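Local structure of thermosome subunit (3AQ1) at residues I190-C195 with V241-K246; G77-A82 with A458-T463; E404-D409 with L430-G435. The protein probably works as an ATP-dependent group II chaperonin subunit that binds unfolded proteins and assists their folding. All coordinates share one frame; numbering follows the deposited sequence.

Contact 1. Residues I190-C195 with V241-K246; sequences ILLLSC and VVFCQK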
# COMPACT_ATOMS: atom_id res chain seq x y z
N ILE A 190 -10.28 -20.67 18.91
CA ILE A 190 -9.68 -21.11 17.67
C ILE A 190 -8.27 -21.64 17.84
O ILE A 190 -7.42 -21.00 18.46
CB ILE A 190 -9.66 -19.96 16.67
CG1 ILE A 190 -11.09 -19.55 16.35
CG2 ILE A 190 -8.87 -20.36 15.42
CD1 ILE A 190 -11.21 -18.15 15.86
N LEU A 191 -8.05 -22.82 17.28
CA LEU A 191 -6.73 -23.46 17.29
C LEU A 191 -6.18 -23.48 15.86
O LEU A 191 -6.86 -23.92 14.94
CB LEU A 191 -6.85 -24.88 17.86
CG LEU A 191 -5.61 -25.76 17.97
CD1 LEU A 191 -4.70 -25.27 19.08
CD2 LEU A 191 -5.98 -27.22 18.19
N LEU A 192 -4.95 -22.99 15.67
CA LEU A 192 -4.32 -23.05 14.34
C LEU A 192 -3.22 -24.11 14.31
O LEU A 192 -2.32 -24.08 15.15
CB LEU A 192 -3.76 -21.67 13.94
CG LEU A 192 -4.80 -20.56 14.09
CD1 LEU A 192 -4.22 -19.18 13.85
CD2 LEU A 192 -5.96 -20.81 13.18
N LEU A 193 -3.32 -25.05 13.37
CA LEU A 193 -2.30 -26.09 13.21
C LEU A 193 -1.61 -25.97 11.87
O LEU A 193 -2.25 -25.94 10.84
CB LEU A 193 -2.92 -27.49 13.31
CG LEU A 193 -3.76 -27.84 14.55
CD1 LEU A 193 -4.20 -29.30 14.53
CD2 LEU A 193 -3.00 -27.54 15.81
N SER A 194 -0.28 -25.91 11.88
CA SER A 194 0.49 -26.00 10.64
C SER A 194 0.91 -27.45 10.45
O SER A 194 1.32 -27.86 9.37
CB SER A 194 1.71 -25.09 10.69
OG SER A 194 2.62 -25.54 11.69
N CYS A 195 0.80 -28.24 11.51
CA CYS A 195 1.08 -29.66 11.41
C CYS A 195 -0.16 -30.44 11.01
O CYS A 195 -1.28 -30.01 11.27
CB CYS A 195 1.65 -30.20 12.72
SG CYS A 195 0.55 -30.12 14.12
N VAL A 241 -12.92 -24.55 17.33
CA VAL A 241 -12.70 -24.41 15.92
C VAL A 241 -11.24 -24.71 15.66
O VAL A 241 -10.36 -24.18 16.36
CB VAL A 241 -13.03 -22.98 15.49
CG1 VAL A 241 -12.54 -22.72 14.10
CG2 VAL A 241 -14.52 -22.72 15.63
N VAL A 242 -10.99 -25.57 14.69
CA VAL A 242 -9.63 -25.92 14.33
C VAL A 242 -9.42 -25.66 12.84
O VAL A 242 -10.16 -26.17 12.01
CB VAL A 242 -9.35 -27.40 14.61
CG1 VAL A 242 -7.93 -27.73 14.24
CG2 VAL A 242 -9.59 -27.71 16.06
N PHE A 243 -8.42 -24.84 12.52
CA PHE A 243 -7.95 -24.70 11.15
C PHE A 243 -6.63 -25.42 11.00
O PHE A 243 -5.66 -25.12 11.70
CB PHE A 243 -7.77 -23.22 10.78
CG PHE A 243 -9.06 -22.47 10.67
CD1 PHE A 243 -9.81 -22.53 9.50
CD2 PHE A 243 -9.52 -21.69 11.72
CE1 PHE A 243 -11.01 -21.83 9.39
CE2 PHE A 243 -10.70 -20.99 11.62
CZ PHE A 243 -11.45 -21.05 10.45
N CYS A 244 -6.57 -26.39 10.11
CA CYS A 244 -5.34 -27.14 9.91
C CYS A 244 -4.76 -26.85 8.53
O CYS A 244 -5.47 -26.86 7.53
CB CYS A 244 -5.58 -28.63 10.10
SG CYS A 244 -4.10 -29.63 9.92
N GLN A 245 -3.47 -26.58 8.48
CA GLN A 245 -2.86 -26.25 7.22
C GLN A 245 -2.77 -27.51 6.36
O GLN A 245 -2.73 -27.43 5.14
CB GLN A 245 -1.48 -25.63 7.44
CG GLN A 245 -0.76 -25.27 6.16
CD GLN A 245 0.66 -24.81 6.40
OE1 GLN A 245 0.94 -24.07 7.35
NE2 GLN A 245 1.57 -25.24 5.54
N LYS A 246 -2.74 -28.67 6.99
CA LYS A 246 -2.56 -29.91 6.25
C LYS A 246 -3.74 -30.85 6.44
O LYS A 246 -4.84 -30.40 6.73
CB LYS A 246 -1.24 -30.59 6.61
CG LYS A 246 -0.04 -29.99 5.87
CD LYS A 246 1.21 -29.92 6.75
CE LYS A 246 2.29 -29.06 6.11
NZ LYS A 246 3.40 -28.73 7.06
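L191 N donates to V241 O at 2.8 Å, one rung of the ladder joining strand 190-193 to the parallel strand 241-244. F243 then bonds both ways, its N to L191 O and its O to L193 N; the latter bond, 2.9 Å long, is almost straight (175°). Side chains alternate between two apolar layers. In one, I190 CG2 meets the edge of the F243 ring, in its plane, at CD2 (4.0 Å), while L192 CD2 lies alongside F243 CB at 3.9 Å. F243 CG stands beside its own backbone N (chi1 -69°), a setting that brings CD2 against both methyls, with L275 of helix 269-279 also touching the F243 side chain. In the other layer L193 CD1 approaches V242 CG1 (4.1 Å), and V234 of helix 226-235 covers L191, L193 and V242. Beyond L193 the packing gives way to looser, more polar contacts. Q245 N still reaches L193 O at 2.7 Å, but C195 and K246 diverge, and exposed K246 sends NZ to S194 O (3.2 Å), tilted 20° from the carbonyl plane. S194 OG bonds instead to I284 O. Within this mixed sheet of what is, in group II chaperonins, the apical domain, the ladder satisfies backbone polar groups between two greasy layers, whereas charge enters only where the strands end.

Contact 2. Residues G77-A82 with A458-T463; sequences GYRHAA and AAMEAT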
# COMPACT_ATOMS: atom_id res chain seq x y z
N GLY A 77 26.34 21.50 1.52
CA GLY A 77 25.41 22.32 0.76
C GLY A 77 24.24 21.51 0.20
O GLY A 77 23.08 21.88 0.37
N TYR A 78 24.56 20.41 -0.46
CA TYR A 78 23.55 19.51 -1.00
C TYR A 78 22.65 18.97 0.11
O TYR A 78 21.42 18.99 -0.01
CB TYR A 78 24.19 18.34 -1.74
CG TYR A 78 24.63 18.62 -3.16
CD1 TYR A 78 24.55 19.89 -3.71
CD2 TYR A 78 25.15 17.61 -3.94
CE1 TYR A 78 24.97 20.13 -5.00
CE2 TYR A 78 25.57 17.83 -5.23
CZ TYR A 78 25.48 19.09 -5.76
OH TYR A 78 25.90 19.29 -7.05
N ARG A 79 23.25 18.47 1.18
CA ARG A 79 22.48 17.87 2.27
C ARG A 79 21.57 18.91 2.92
O ARG A 79 20.47 18.59 3.37
CB ARG A 79 23.40 17.24 3.31
CG ARG A 79 22.64 16.62 4.48
CD ARG A 79 23.59 16.08 5.52
NE ARG A 79 24.53 15.13 4.96
CZ ARG A 79 24.24 13.86 4.70
NH1 ARG A 79 23.01 13.39 4.96
NH2 ARG A 79 25.16 13.05 4.19
N HIS A 80 22.04 20.15 2.97
CA HIS A 80 21.23 21.25 3.46
C HIS A 80 20.12 21.53 2.44
O HIS A 80 18.97 21.81 2.80
CB HIS A 80 22.11 22.47 3.71
CG HIS A 80 21.42 23.60 4.41
ND1 HIS A 80 21.86 24.90 4.33
CD2 HIS A 80 20.32 23.62 5.20
CE1 HIS A 80 21.06 25.68 5.04
NE2 HIS A 80 20.12 24.93 5.57
N ALA A 81 20.47 21.41 1.16
CA ALA A 81 19.49 21.58 0.10
C ALA A 81 18.35 20.58 0.26
O ALA A 81 17.19 20.97 0.30
CB ALA A 81 20.14 21.43 -1.26
N ALA A 82 18.69 19.30 0.34
CA ALA A 82 17.68 18.25 0.47
C ALA A 82 16.75 18.50 1.64
O ALA A 82 15.54 18.28 1.55
CB ALA A 82 18.33 16.90 0.62
N ALA A 458 17.41 10.30 -1.53
CA ALA A 458 18.27 9.24 -2.03
C ALA A 458 19.26 9.79 -3.07
O ALA A 458 20.44 9.44 -3.06
CB ALA A 458 17.44 8.08 -2.61
N ALA A 459 18.79 10.66 -3.95
CA ALA A 459 19.68 11.26 -4.93
C ALA A 459 20.79 12.00 -4.20
O ALA A 459 21.96 11.85 -4.52
CB ALA A 459 18.92 12.19 -5.83
N MET A 460 20.41 12.79 -3.21
CA MET A 460 21.37 13.51 -2.41
C MET A 460 22.36 12.58 -1.67
O MET A 460 23.57 12.77 -1.75
CB MET A 460 20.65 14.45 -1.44
CG MET A 460 21.56 15.26 -0.54
SD MET A 460 22.07 14.28 0.88
CE MET A 460 20.64 14.49 1.94
N GLU A 461 21.85 11.57 -0.96
CA GLU A 461 22.70 10.63 -0.23
C GLU A 461 23.65 9.83 -1.12
O GLU A 461 24.76 9.50 -0.71
CB GLU A 461 21.86 9.64 0.59
CG GLU A 461 21.11 10.25 1.76
CD GLU A 461 22.02 10.79 2.83
OE1 GLU A 461 23.24 10.59 2.73
OE2 GLU A 461 21.50 11.43 3.77
N ALA A 462 23.20 9.52 -2.33
CA ALA A 462 24.01 8.77 -3.28
C ALA A 462 25.11 9.64 -3.84
O ALA A 462 26.24 9.18 -4.06
CB ALA A 462 23.14 8.26 -4.41
N THR A 463 24.78 10.90 -4.10
CA THR A 463 25.72 11.85 -4.68
C THR A 463 26.78 12.18 -3.65
O THR A 463 27.97 12.17 -3.94
CB THR A 463 25.00 13.13 -5.09
OG1 THR A 463 24.14 12.85 -6.20
CG2 THR A 463 25.98 14.21 -5.50
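M460 leans into helix 71-92 with CG anti to its backbone N (chi1 180°), then bends at chi2 and chi3, which curls CE onto A82 CB at 3.6 Å. R79 likewise starts extended but bends at chi3 (-56°), swinging its guanidinium across the M460 side chain to E461. M460 SD thus lies over one face of that group, offset toward the rim, and CE also touches R79 CG (3.9 Å). R79 NH1 forms the main bond of the salt bridge, 2.7 Å to E461 OE2 on its syn side; the second bond, R79 NH2 to E461 OE1, is weak at 3.4 Å. The two planes stand 48° apart, so the pair is not a flat, two-pronged match. With R79 cut back to an alanine, the E461 carboxylate would probably lose this counter-charge and M460 the guanidinium lying across its sulfur. On the other flank the Y78 ring presents its edge, CE2, to T463 CG2 at 3.7 Å, while its OH bonds to L57 O of helix 45-65. T463 OG1 turns back to its own helix, donating to A459 O at 2.9 Å; T463 N reaches the same oxygen from the opposite face of its plane. The segments run nearly antiparallel; their helices, 71-92 and 449-467, belong to the helical bundle of the equatorial domain in this family. Their seam grades from a buried methionine side chain to a partly exposed ion pair at its rim, so apolar packing joins the helices and charge pairing secures one border.

Contact 3. Residues E404-D409 with L430-G435; sequences ENAGLD and LNVYTG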
# COMPACT_ATOMS: atom_id res chain seq x y z
N GLU A 404 11.45 15.93 -23.04
CA GLU A 404 12.29 15.25 -24.03
C GLU A 404 11.71 13.89 -24.44
O GLU A 404 11.55 13.62 -25.63
CB GLU A 404 13.75 15.15 -23.55
CG GLU A 404 14.57 16.46 -23.76
CD GLU A 404 15.95 16.49 -23.05
OE1 GLU A 404 16.26 15.58 -22.24
OE2 GLU A 404 16.72 17.44 -23.31
N ASN A 405 11.37 13.06 -23.47
CA ASN A 405 10.79 11.75 -23.78
C ASN A 405 9.51 11.86 -24.59
O ASN A 405 9.34 11.17 -25.59
CB ASN A 405 10.55 10.95 -22.50
CG ASN A 405 11.82 10.68 -21.75
OD1 ASN A 405 12.92 10.76 -22.31
ND2 ASN A 405 11.69 10.37 -20.46
N ALA A 406 8.62 12.75 -24.17
CA ALA A 406 7.39 13.00 -24.91
C ALA A 406 7.70 13.60 -26.29
O ALA A 406 6.79 13.99 -27.03
CB ALA A 406 6.46 13.92 -24.12
N GLY A 407 8.99 13.69 -26.61
CA GLY A 407 9.45 14.27 -27.85
C GLY A 407 9.00 15.71 -28.04
O GLY A 407 8.57 16.10 -29.13
N LEU A 408 9.10 16.50 -26.98
CA LEU A 408 8.68 17.89 -27.01
C LEU A 408 9.88 18.83 -26.86
O LEU A 408 10.98 18.40 -26.53
CB LEU A 408 7.66 18.16 -25.89
CG LEU A 408 6.31 17.46 -26.01
CD1 LEU A 408 5.60 17.37 -24.68
CD2 LEU A 408 5.45 18.18 -27.01
N ASP A 409 9.64 20.11 -27.13
CA ASP A 409 10.64 21.14 -26.93
C ASP A 409 10.75 21.50 -25.44
O ASP A 409 9.84 22.10 -24.87
CB ASP A 409 10.28 22.39 -27.74
CG ASP A 409 11.36 23.47 -27.67
OD1 ASP A 409 12.48 23.18 -27.18
OD2 ASP A 409 11.08 24.60 -28.12
N LEU A 430 3.61 19.48 -16.77
CA LEU A 430 3.46 19.01 -18.14
C LEU A 430 2.52 17.81 -18.23
O LEU A 430 2.72 16.81 -17.56
CB LEU A 430 4.81 18.67 -18.76
CG LEU A 430 4.76 18.06 -20.18
CD1 LEU A 430 3.95 18.95 -21.12
CD2 LEU A 430 6.15 17.80 -20.74
N ASN A 431 1.47 17.93 -19.04
CA ASN A 431 0.64 16.77 -19.35
C ASN A 431 1.26 16.04 -20.52
O ASN A 431 1.07 16.45 -21.66
CB ASN A 431 -0.77 17.22 -19.72
CG ASN A 431 -1.64 16.06 -20.13
OD1 ASN A 431 -1.16 15.09 -20.71
ND2 ASN A 431 -2.93 16.15 -19.82
N VAL A 432 2.00 14.97 -20.25
CA VAL A 432 2.88 14.41 -21.27
C VAL A 432 2.18 14.03 -22.59
O VAL A 432 2.80 14.02 -23.66
CB VAL A 432 3.74 13.25 -20.74
CG1 VAL A 432 4.17 12.33 -21.87
CG2 VAL A 432 4.96 13.80 -20.01
N TYR A 433 0.89 13.75 -22.51
CA TYR A 433 0.13 13.32 -23.68
C TYR A 433 -0.35 14.49 -24.55
O TYR A 433 -0.15 14.49 -25.77
CB TYR A 433 -1.02 12.41 -23.26
CG TYR A 433 -0.58 11.35 -22.27
CD1 TYR A 433 0.33 10.36 -22.65
CD2 TYR A 433 -1.05 11.34 -20.97
CE1 TYR A 433 0.74 9.40 -21.76
CE2 TYR A 433 -0.64 10.39 -20.07
CZ TYR A 433 0.26 9.42 -20.47
OH TYR A 433 0.67 8.46 -19.56
N THR A 434 -0.93 15.51 -23.92
CA THR A 434 -1.43 16.66 -24.66
C THR A 434 -0.35 17.71 -24.98
O THR A 434 -0.64 18.74 -25.59
CB THR A 434 -2.63 17.33 -23.94
OG1 THR A 434 -2.16 18.20 -22.90
CG2 THR A 434 -3.52 16.27 -23.33
N GLY A 435 0.88 17.45 -24.57
CA GLY A 435 1.97 18.39 -24.78
C GLY A 435 1.79 19.75 -24.11
O GLY A 435 2.67 20.61 -24.23
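A Schellman motif closing helix 397-405 meets the turn after strand 428-430, with A406 CB of the helix end resting on V432 CG1 at 3.6 Å. G407 leaves the helix with positive phi, a conformation that favours glycine, and redirects the chain toward L408. That leucine makes the wider contact. Its CG stands beside its own backbone N (chi1 -66°), and the branch end CD1 reaches L430 CD2 at 4.0 Å, the two side chains meeting tip to tip. The same L408 CD1 lies 3.8 Å from G435 CA, so the leucine end rests against both the last residue of strand 428-430 and G435 at the far end of the turn. G435 also has positive phi and, having no side chain, leaves room for both L408 methyls beside its CA. The turn is braced from within by N431: its OD1 accepts Y433 N at 3.0 Å, in the carbonyl plane, as an Asx turn, and T434 N at 3.2 Å from well above that plane. One amide oxygen therefore holds two successive backbone N-H groups and shapes the loop that L408 packs on. The segments meet through aliphatic groups, without hydrogen bonds between them, though A406 CB also lies near V432 O. D409, just past L408, is the N-cap of helix 410-422, its OD1 making a weak bond to I411 N. The contact thus lies at the junction of helices 397-405 and 410-422, where L430, backed by I413 of the second helix and backbone-bonded to G362, leads into the loop running to strand 437-439.

How the contacts relate
Contacts 1 and 2 are buried, contact 3 lies at the surface. Contact 1 stands apart, its centre 51 Å from that of contact 2 and 56 Å from that of contact 3, on the opposite side of the chain's centre. Contacts 2 and 3 are closer, about 16 Å between nearest atoms, yet share no helix or strand. Both other contacts are nested within the long loop that contact 2 closes, joining helices from near the two ends of the modelled chain. Chemistry follows the setting: backbone hydrogen bonds tie neighbouring strands in contact 1, side chains with one ion pair join helices in contact 2, and a few aliphatic groups join a helix end to the turn after a strand in contact 3.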